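Local coordinates for protein probable exosome complex exonuclease 2 (Methanothermobacter thermautotrophicus, PDB 2WNR) that is a probably non-catalytic subunit of the archaeal RNA-degrading exosome that probably contributes to structuring the active site of its partner Rrp41, at residues Ile60-Val64 with Leu137-Leu141; Phe151-Leu156 with Ala193-Thr197. One frame throughout, in Å; residues are numbered along the deposited sequence.

Contact 1: Ile60-Val64 with Leu137-Leu141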
ATOM      1  N   ILE A  60      22.224  15.253   8.967  1.00 22.71           N
ATOM      2  CA  ILE A  60      20.917  15.374   8.341  1.00 22.39           C
ATOM      3  C   ILE A  60      20.997  16.387   7.207  1.00 22.83           C
ATOM      4  O   ILE A  60      21.545  17.473   7.372  1.00 26.27           O
ATOM      5  CB  ILE A  60      19.824  15.819   9.362  1.00 22.31           C
ATOM      6  CG1 ILE A  60      19.552  14.711  10.380  1.00 21.96           C
ATOM      7  CG2 ILE A  60      18.515  16.196   8.659  1.00 20.80           C
ATOM      8  CD1 ILE A  60      18.555  15.099  11.438  1.00 21.88           C
ATOM      9  N   ILE A  61      20.456  16.018   6.054  1.00 22.20           N
ATOM     10  CA  ILE A  61      20.273  16.953   4.960  1.00 20.79           C
ATOM     11  C   ILE A  61      18.791  17.269   4.786  1.00 21.42           C
ATOM     12  O   ILE A  61      17.959  16.369   4.749  1.00 22.30           O
ATOM     13  CB  ILE A  61      20.848  16.402   3.664  1.00 21.66           C
ATOM     14  CG1 ILE A  61      22.372  16.304   3.783  1.00 18.59           C
ATOM     15  CG2 ILE A  61      20.430  17.276   2.478  1.00 19.31           C
ATOM     16  CD1 ILE A  61      22.991  15.402   2.775  1.00 21.58           C
ATOM     17  N   VAL A  62      18.466  18.551   4.703  1.00 20.73           N
ATOM     18  CA  VAL A  62      17.086  18.965   4.528  1.00 21.90           C
ATOM     19  C   VAL A  62      16.933  19.731   3.227  1.00 22.82           C
ATOM     20  O   VAL A  62      17.750  20.577   2.900  1.00 25.91           O
ATOM     21  CB  VAL A  62      16.580  19.821   5.718  1.00 21.91           C
ATOM     22  CG1 VAL A  62      15.176  20.348   5.456  1.00 22.10           C
ATOM     23  CG2 VAL A  62      16.601  19.017   6.999  1.00 18.58           C
ATOM     24  N   GLY A  63      15.888  19.418   2.479  1.00 22.58           N
ATOM     25  CA  GLY A  63      15.549  20.192   1.302  1.00 22.70           C
ATOM     26  C   GLY A  63      14.174  20.808   1.462  1.00 23.02           C
ATOM     27  O   GLY A  63      13.282  20.209   2.072  1.00 23.96           O
ATOM     28  N   VAL A  64      14.010  22.012   0.921  1.00 22.79           N
ATOM     29  CA  VAL A  64      12.718  22.680   0.913  1.00 22.86           C
ATOM     30  C   VAL A  64      12.285  22.839  -0.542  1.00 23.57           C
ATOM     31  O   VAL A  64      12.964  23.504  -1.326  1.00 23.69           O
ATOM     32  CB  VAL A  64      12.754  24.062   1.619  1.00 22.04           C
ATOM     33  CG1 VAL A  64      11.360  24.672   1.647  1.00 20.40           C
ATOM     34  CG2 VAL A  64      13.289  23.952   3.029  1.00 19.51           C
ATOM     35  N   LEU A 137       5.003  24.092   0.922  1.00 19.14           N
ATOM     36  CA  LEU A 137       6.409  23.884   1.255  1.00 20.22           C
ATOM     37  C   LEU A 137       6.646  22.458   1.718  1.00 19.17           C
ATOM     38  O   LEU A 137       6.248  22.100   2.824  1.00 18.42           O
ATOM     39  CB  LEU A 137       6.828  24.849   2.362  1.00 20.52           C
ATOM     40  CG  LEU A 137       7.427  26.221   2.067  1.00 21.08           C
ATOM     41  CD1 LEU A 137       6.917  26.869   0.792  1.00 19.86           C
ATOM     42  CD2 LEU A 137       7.178  27.118   3.268  1.00 19.88           C
ATOM     43  N   PHE A 138       7.280  21.647   0.875  1.00 18.99           N
ATOM     44  CA  PHE A 138       7.673  20.289   1.280  1.00 20.34           C
ATOM     45  C   PHE A 138       9.006  20.331   2.004  1.00 19.73           C
ATOM     46  O   PHE A 138      10.056  20.493   1.392  1.00 19.97           O
ATOM     47  CB  PHE A 138       7.766  19.342   0.081  1.00 19.52           C
ATOM     48  CG  PHE A 138       6.436  18.957  -0.499  1.00 21.78           C
ATOM     49  CD1 PHE A 138       5.760  17.832  -0.035  1.00 18.60           C
ATOM     50  CD2 PHE A 138       5.854  19.713  -1.515  1.00 21.69           C
ATOM     51  CE1 PHE A 138       4.515  17.466  -0.574  1.00 17.25           C
ATOM     52  CE2 PHE A 138       4.623  19.350  -2.054  1.00 21.51           C
ATOM     53  CZ  PHE A 138       3.956  18.220  -1.576  1.00 23.20           C
ATOM     54  N   LEU A 139       8.959  20.215   3.319  1.00 21.31           N
ATOM     55  CA  LEU A 139      10.164  20.074   4.110  1.00 22.80           C
ATOM     56  C   LEU A 139      10.532  18.589   4.159  1.00 22.84           C
ATOM     57  O   LEU A 139       9.795  17.789   4.729  1.00 24.08           O
ATOM     58  CB  LEU A 139       9.933  20.627   5.513  1.00 22.79           C
ATOM     59  CG  LEU A 139       9.972  22.143   5.742  1.00 21.50           C
ATOM     60  CD1 LEU A 139       9.402  22.955   4.592  1.00 22.57           C
ATOM     61  CD2 LEU A 139       9.231  22.479   7.010  1.00 19.19           C
ATOM     62  N   ASP A 140      11.650  18.231   3.534  1.00 22.24           N
ATOM     63  CA  ASP A 140      12.099  16.841   3.480  1.00 23.42           C
ATOM     64  C   ASP A 140      13.423  16.614   4.225  1.00 23.59           C
ATOM     65  O   ASP A 140      14.473  17.139   3.847  1.00 26.31           O
ATOM     66  CB  ASP A 140      12.193  16.359   2.032  1.00 22.83           C
ATOM     67  CG  ASP A 140      10.835  16.041   1.439  1.00 29.06           C
ATOM     68  OD1 ASP A 140      10.163  15.128   1.981  1.00 28.12           O
ATOM     69  OD2 ASP A 140      10.448  16.691   0.433  1.00 22.25           O
ATOM     70  N   LEU A 141      13.354  15.834   5.296  1.00 22.87           N
ATOM     71  CA  LEU A 141      14.500  15.608   6.158  1.00 22.16           C
ATOM     72  C   LEU A 141      15.123  14.274   5.802  1.00 22.01           C
ATOM     73  O   LEU A 141      14.456  13.244   5.826  1.00 22.64           O
ATOM     74  CB  LEU A 141      14.073  15.632   7.634  1.00 21.67           C
ATOM     75  CG  LEU A 141      13.630  16.943   8.306  1.00 20.81           C
ATOM     76  CD1 LEU A 141      12.631  17.737   7.489  1.00 22.84           C
ATOM     77  CD2 LEU A 141      13.046  16.659   9.691  1.00 20.72           C
TER

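Contact 2: Phe151-Leu156 with Ala193-Thr197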
ATOM      1  N   PHE A 151      16.444  14.885  16.882  1.00 23.96           N
ATOM      2  CA  PHE A 151      15.534  16.019  17.009  1.00 24.36           C
ATOM      3  C   PHE A 151      16.227  17.376  16.875  1.00 25.22           C
ATOM      4  O   PHE A 151      15.775  18.238  16.101  1.00 25.26           O
ATOM      5  CB  PHE A 151      14.765  15.950  18.334  1.00 23.13           C
ATOM      6  CG  PHE A 151      14.020  14.675  18.526  1.00 23.81           C
ATOM      7  CD1 PHE A 151      12.693  14.563  18.118  1.00 24.61           C
ATOM      8  CD2 PHE A 151      14.640  13.576  19.111  1.00 26.44           C
ATOM      9  CE1 PHE A 151      11.995  13.370  18.283  1.00 25.39           C
ATOM     10  CE2 PHE A 151      13.950  12.375  19.283  1.00 24.04           C
ATOM     11  CZ  PHE A 151      12.628  12.272  18.866  1.00 24.65           C
ATOM     12  N   ASP A 152      17.313  17.559  17.632  1.00 25.30           N
ATOM     13  CA  ASP A 152      17.990  18.852  17.680  1.00 24.90           C
ATOM     14  C   ASP A 152      18.653  19.136  16.352  1.00 24.45           C
ATOM     15  O   ASP A 152      18.579  20.255  15.856  1.00 26.31           O
ATOM     16  CB  ASP A 152      18.995  18.898  18.825  1.00 24.63           C
ATOM     17  CG  ASP A 152      18.344  18.707  20.183  1.00 27.21           C
ATOM     18  OD1 ASP A 152      17.101  18.630  20.244  1.00 26.60           O
ATOM     19  OD2 ASP A 152      19.077  18.644  21.197  1.00 27.27           O
ATOM     20  N   ALA A 153      19.266  18.103  15.772  1.00 23.55           N
ATOM     21  CA  ALA A 153      19.865  18.169  14.440  1.00 22.70           C
ATOM     22  C   ALA A 153      18.812  18.445  13.367  1.00 23.37           C
ATOM     23  O   ALA A 153      19.050  19.234  12.449  1.00 23.75           O
ATOM     24  CB  ALA A 153      20.604  16.885  14.131  1.00 21.17           C
ATOM     25  N   ALA A 154      17.649  17.807  13.504  1.00 23.70           N
ATOM     26  CA  ALA A 154      16.563  17.943  12.534  1.00 22.40           C
ATOM     27  C   ALA A 154      15.982  19.344  12.539  1.00 23.18           C
ATOM     28  O   ALA A 154      15.865  19.969  11.490  1.00 25.43           O
ATOM     29  CB  ALA A 154      15.487  16.903  12.771  1.00 21.15           C
ATOM     30  N   VAL A 155      15.641  19.844  13.717  1.00 22.89           N
ATOM     31  CA  VAL A 155      15.055  21.179  13.840  1.00 23.18           C
ATOM     32  C   VAL A 155      16.040  22.226  13.319  1.00 24.38           C
ATOM     33  O   VAL A 155      15.667  23.158  12.604  1.00 25.31           O
ATOM     34  CB  VAL A 155      14.650  21.488  15.303  1.00 22.42           C
ATOM     35  CG1 VAL A 155      14.328  22.959  15.479  1.00 21.80           C
ATOM     36  CG2 VAL A 155      13.463  20.626  15.711  1.00 19.97           C
ATOM     37  N   LEU A 156      17.306  22.038  13.672  1.00 24.28           N
ATOM     38  CA  LEU A 156      18.363  22.954  13.282  1.00 24.17           C
ATOM     39  C   LEU A 156      18.504  23.028  11.759  1.00 24.23           C
ATOM     40  O   LEU A 156      18.611  24.116  11.198  1.00 23.19           O
ATOM     41  CB  LEU A 156      19.676  22.523  13.934  1.00 23.36           C
ATOM     42  CG  LEU A 156      20.903  23.436  13.910  1.00 24.96           C
ATOM     43  CD1 LEU A 156      20.551  24.922  14.066  1.00 26.07           C
ATOM     44  CD2 LEU A 156      21.847  22.998  15.007  1.00 24.00           C
ATOM     45  N   ALA A 193      12.956  29.557  15.967  1.00 20.75           N
ATOM     46  CA  ALA A 193      12.846  28.703  17.134  1.00 20.28           C
ATOM     47  C   ALA A 193      13.785  27.522  16.930  1.00 21.59           C
ATOM     48  O   ALA A 193      13.993  27.076  15.796  1.00 22.65           O
ATOM     49  CB  ALA A 193      11.428  28.231  17.305  1.00 17.07           C
ATOM     50  N   LEU A 194      14.373  27.029  18.012  1.00 21.92           N
ATOM     51  CA  LEU A 194      15.204  25.831  17.935  1.00 22.97           C
ATOM     52  C   LEU A 194      14.914  24.897  19.104  1.00 23.95           C
ATOM     53  O   LEU A 194      14.146  25.248  20.007  1.00 24.90           O
ATOM     54  CB  LEU A 194      16.696  26.183  17.860  1.00 22.40           C
ATOM     55  CG  LEU A 194      17.224  26.827  16.569  1.00 22.18           C
ATOM     56  CD1 LEU A 194      18.696  27.157  16.705  1.00 23.24           C
ATOM     57  CD2 LEU A 194      16.987  25.964  15.328  1.00 21.67           C
ATOM     58  N   MET A 195      15.549  23.724  19.094  1.00 23.41           N
ATOM     59  CA  MET A 195      15.205  22.669  20.026  1.00 23.33           C
ATOM     60  C   MET A 195      16.395  22.058  20.758  1.00 24.08           C
ATOM     61  O   MET A 195      17.460  21.809  20.176  1.00 23.74           O
ATOM     62  CB  MET A 195      14.432  21.587  19.285  1.00 23.15           C
ATOM     63  CG  MET A 195      13.951  20.437  20.134  1.00 23.61           C
ATOM     64  SD  MET A 195      12.722  19.464  19.242  1.00 23.59           S
ATOM     65  CE  MET A 195      11.307  20.575  19.317  1.00 23.22           C
ATOM     66  N   CYS A 196      16.180  21.810  22.046  1.00 24.40           N
ATOM     67  CA  CYS A 196      17.128  21.109  22.893  1.00 23.87           C
ATOM     68  C   CYS A 196      16.518  19.798  23.370  1.00 23.80           C
ATOM     69  O   CYS A 196      15.394  19.786  23.878  1.00 24.76           O
ATOM     70  CB  CYS A 196      17.468  21.970  24.098  1.00 23.23           C
ATOM     71  SG  CYS A 196      18.430  23.424  23.713  1.00 26.49           S
ATOM     72  N   THR A 197      17.257  18.703  23.197  1.00 22.85           N
ATOM     73  CA  THR A 197      16.840  17.393  23.678  1.00 22.08           C
ATOM     74  C   THR A 197      17.740  16.965  24.823  1.00 22.23           C
ATOM     75  O   THR A 197      18.965  17.043  24.723  1.00 22.45           O
ATOM     76  CB  THR A 197      16.887  16.329  22.566  1.00 22.38           C
ATOM     77  OG1 THR A 197      15.953  16.676  21.541  1.00 24.00           O
ATOM     78  CG2 THR A 197      16.503  14.965  23.100  1.00 21.26           C
TER
HETATM   79  O   HOH W   1      17.490  22.547  17.418  1.00 14.90           O

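Contact 1: Ile60-Val64 with Leu137-Leu141
The peptide planes flanking Gly63 and Asp140 meet through N-H and C=O groups, with side chains projecting on the sheet's two faces. Gly63 N donates to Asp140 O (3.0 Å) within the carbonyl plane, and Asp140 N returns an almost straight bond (175°) to Gly63 O (3.0 Å). Next to this hydrogen-bonded pair stand two non-hydrogen-bonded ones, Val62 with Leu141 and Val64 with Leu139, where Val62 CA sends a CA-H...O contact to Asp140 O (3.3 Å). Their side chains share one face and lie side by side: Val62 CG2 rests on Leu141 CG at 3.9 Å, and Val64 CG1 meets Leu139 CD1 at 3.9 Å. Val64 CG1 is turned opposite its own nitrogen (chi1 -177°), which directs this branch to the leucine. Helix 150-164 packs on this face through Ala157, Thr158 and Ala161. On the other face Gly63 has no side chain to set beside Asp140, whose OD1 is salt-bridged outside this pair, to a basic side chain of another protein's chain. With strands running at 166° to each other, the pairing is regular antiparallel sheet, central to the mixed sheet of the RNase PH domain.

Contact 2: Phe151-Leu156 with Ala193-Thr197
Helix segment 151-156 and strand segment 193-197 run nearly antiparallel, at 171° with axes 7.2 Å apart, Asp152 CA and Met195 CA being the nearest CA pair at 5.3 Å. The Asp152 carboxylate grips Thr197 with both oxygens. OD2 accepts Thr197 N through its syn lone pair at 2.7 Å, while Thr197 OG1 donates to OD1 at 2.6 Å from above the carboxylate plane, 42° out of it. The threonine hydroxyl reaches that oxygen because it stands opposite its own carbonyl carbon (chi1 -63°). Asn149 ND2 binds OD2 as well, and Ser222 OG is hydrogen-bonded to Thr197 OG1, so the buried polar groups form a small network. A water adds a second link, donating to Asp152 O (3.0 Å) and accepting from Met195 N (2.8 Å). One turn along the helix the contact becomes mainly apolar. Val155 and Met195 cross at about a right angle, CG2 of the valine lying 3.8 Å from SD of the methionine; Leu156 CD1 meets Leu194 CD2 at 3.9 Å. Strand 219-226 and helix 102-117 add Ser222 and Cys114 round Met195. Replacing Asp152 by an alanine would probably leave Thr197 N without its acceptor and Asn149 ND2 without this partner, the water remaining as the polar link between helix start and strand. The chemistry thus shifts with position: directional bonds dominate at the first turn, where Phe151 CB also packs near Met195 SD, and apolar packing dominates in the next.

How the contacts relate
Both contacts are buried; their centres lie 14 Å apart, and helix 150-164 lies between the strand pair of contact 1 and strand 193-201. That helix is the next element after strand 133-145, packs on the valine-leucine face of contact 1 and supplies one half of contact 2. The two touch: Ile60 CD1 comes within 3.5 Å of Ala154 N, and Leu141 CD2 within 3.9 Å of Ala154 CB. Contact 1 joins strand to strand by main-chain bonds, with one face toward the helix and the other toward another protein's chain. Contact 2, nearer the chain centre and touched by no other chain, joins helix to strand through a carboxylate, a water and apolar side chains, linking the two exoribonuclease family regions.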